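PDB 6IQT: Cag pathogenicity island protein (Cag10) from Helicobacter pylori 26695, which is a VirB8 homologue of the Cag type IV secretion system, its NTF2-like domain probably serving as part of the assembly that carries material across the cell envelope. Local coordinates for residues K83-A88 with K114-T119. Sequence-based numbering, arbitrary orientation.
Sequences KVRAEA and KITPDT
With chi1 of 81°, Arg85 sets its CG between its own backbone N and carbonyl carbon, from where the chain runs alongside Thr116; a bend at chi3 then turns the guanidinium along the sheet toward Glu87 and Lys114. Thr116 OG1 lies at the edge of that guanidinium, in its plane, and takes a weak but nearly straight hydrogen bond from Arg85 NH1 (3.4 Å). Glu87, extended, places OE1 where Arg85 NH2 reaches it at 3.0 Å, on the anti side of the carboxylate. Bends at chi3 and chi4 carry Lys114 NZ across toward Glu87 OE1, a weaker salt bridge at 3.5 Å, and bring it beside the Arg85 guanidinium. That like-charge approach, of doubtful exact closeness, is unfavourable in itself and probably offset by Glu87 OE1. Long, flexible polar chains suit this partly exposed face. These side chains stand on the antiparallel hairpin of strands 84-98 and 105-117, at one edge of the VirB8 sheet, with Arg85-Thr116 and Glu87-Lys114 as hydrogen-bonded pairs. Its other face is apolar: branched Val84 presses CG1 against Ile115 CG2, tightly at 3.4 Å, and against the Pro117 ring, whereas small Ala86 lets Tyr45 of a preceding loop pack against it. Proline, lacking an N-H, fits the non-hydrogen-bonded pair with Val84. Past it the strand turns off, and Asp118 N donates to Lys83 O at 2.6 Å.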
loop_
_atom_site.group_PDB
_atom_site.type_symbol
_atom_site.label_atom_id
_atom_site.label_comp_id
_atom_site.label_asym_id
_atom_site.label_seq_id
_atom_site.Cartn_x
_atom_site.Cartn_y
_atom_site.Cartn_z
ATOM N N LYS A 83 6.217 -20.055 15.928
ATOM C CA LYS A 83 5.699 -21.230 15.243
ATOM C C LYS A 83 5.735 -21.147 13.723
ATOM O O LYS A 83 5.462 -22.163 13.066
ATOM C CB LYS A 83 4.250 -21.505 15.679
ATOM C CG LYS A 83 4.094 -21.761 17.167
ATOM C CD LYS A 83 2.693 -22.249 17.502
ATOM C CE LYS A 83 2.251 -21.763 18.881
ATOM N NZ LYS A 83 1.770 -20.354 18.872
ATOM N N VAL A 84 6.033 -19.980 13.140
ATOM C CA VAL A 84 5.959 -19.788 11.693
ATOM C C VAL A 84 7.153 -18.960 11.232
ATOM O O VAL A 84 7.577 -18.036 11.932
ATOM C CB VAL A 84 4.649 -19.085 11.277
ATOM C CG1 VAL A 84 4.389 -19.319 9.815
ATOM C CG2 VAL A 84 3.464 -19.557 12.114
ATOM N N ARG A 85 7.671 -19.259 10.039
ATOM C CA ARG A 85 8.698 -18.446 9.394
ATOM C C ARG A 85 8.188 -17.916 8.054
ATOM O O ARG A 85 7.318 -18.515 7.420
ATOM C CB ARG A 85 9.969 -19.251 9.191
ATOM C CG ARG A 85 9.917 -20.155 7.966
ATOM C CD ARG A 85 11.283 -20.644 7.547
ATOM N NE ARG A 85 12.030 -19.762 6.626
ATOM C CZ ARG A 85 11.692 -19.443 5.380
ATOM N NH1 ARG A 85 10.602 -19.971 4.838
ATOM N NH2 ARG A 85 12.466 -18.617 4.685
ATOM N N ALA A 86 8.713 -16.761 7.634
ATOM C CA ALA A 86 8.215 -16.074 6.440
ATOM C C ALA A 86 9.381 -15.582 5.585
ATOM O O ALA A 86 10.303 -14.948 6.101
ATOM C CB ALA A 86 7.307 -14.888 6.822
ATOM N N GLU A 87 9.336 -15.865 4.286
ATOM C CA GLU A 87 10.364 -15.414 3.352
ATOM C C GLU A 87 9.700 -14.597 2.257
ATOM O O GLU A 87 8.788 -15.095 1.584
ATOM C CB GLU A 87 11.125 -16.596 2.755
ATOM C CG GLU A 87 12.028 -16.253 1.577
ATOM C CD GLU A 87 12.792 -17.469 1.055
ATOM O OE1 GLU A 87 12.721 -18.544 1.692
ATOM O OE2 GLU A 87 13.474 -17.342 0.017
ATOM N N ALA A 88 10.174 -13.357 2.075
ATOM C CA ALA A 88 9.593 -12.366 1.166
ATOM C C ALA A 88 10.582 -12.040 0.049
ATOM O O ALA A 88 11.725 -11.656 0.325
ATOM C CB ALA A 88 9.234 -11.096 1.933
ATOM N N LYS A 114 6.507 -16.456 1.241
ATOM C CA LYS A 114 6.356 -17.884 1.510
ATOM C C LYS A 114 6.308 -18.088 3.020
ATOM O O LYS A 114 7.260 -17.742 3.731
ATOM C CB LYS A 114 7.481 -18.702 0.880
ATOM C CG LYS A 114 7.305 -20.217 1.077
ATOM C CD LYS A 114 8.342 -21.033 0.307
ATOM C CE LYS A 114 9.776 -20.615 0.631
ATOM N NZ LYS A 114 10.127 -20.836 2.062
ATOM N N ILE A 115 5.189 -18.617 3.499
ATOM C CA ILE A 115 4.962 -18.860 4.915
ATOM C C ILE A 115 5.027 -20.368 5.140
ATOM O O ILE A 115 4.277 -21.133 4.522
ATOM C CB ILE A 115 3.623 -18.259 5.369
ATOM C CG1 ILE A 115 3.756 -16.734 5.496
ATOM C CG2 ILE A 115 3.170 -18.867 6.670
ATOM C CD1 ILE A 115 2.601 -15.963 4.908
ATOM N N THR A 116 5.968 -20.805 5.967
ATOM C CA THR A 116 6.078 -22.218 6.325
ATOM C C THR A 116 6.074 -22.309 7.846
ATOM O O THR A 116 6.995 -21.782 8.502
ATOM C CB THR A 116 7.324 -22.869 5.719
ATOM O OG1 THR A 116 8.503 -22.231 6.217
ATOM C CG2 THR A 116 7.327 -22.750 4.197
ATOM N N PRO A 117 5.045 -22.893 8.454
ATOM C CA PRO A 117 5.045 -23.026 9.915
ATOM C C PRO A 117 6.002 -24.113 10.378
ATOM O O PRO A 117 6.099 -25.185 9.773
ATOM C CB PRO A 117 3.586 -23.374 10.236
ATOM C CG PRO A 117 2.825 -22.787 9.086
ATOM C CD PRO A 117 3.697 -23.101 7.904
ATOM N N ASP A 118 6.723 -23.809 11.465
ATOM C CA ASP A 118 7.659 -24.739 12.090
ATOM C C ASP A 118 6.960 -25.908 12.772
ATOM O O ASP A 118 7.629 -26.888 13.120
ATOM C CB ASP A 118 8.533 -24.007 13.120
ATOM C CG ASP A 118 9.253 -22.800 12.534
ATOM O OD1 ASP A 118 8.749 -22.225 11.548
ATOM O OD2 ASP A 118 10.317 -22.415 13.060
ATOM N N THR A 119 5.645 -25.833 12.962
ATOM C CA THR A 119 4.900 -26.828 13.735
ATOM C C THR A 119 4.261 -27.872 12.817
ATOM O O THR A 119 3.053 -28.121 12.853
ATOM C CB THR A 119 3.851 -26.137 14.604
ATOM O OG1 THR A 119 2.917 -27.108 15.096
ATOM C CG2 THR A 119 3.104 -25.064 13.805
#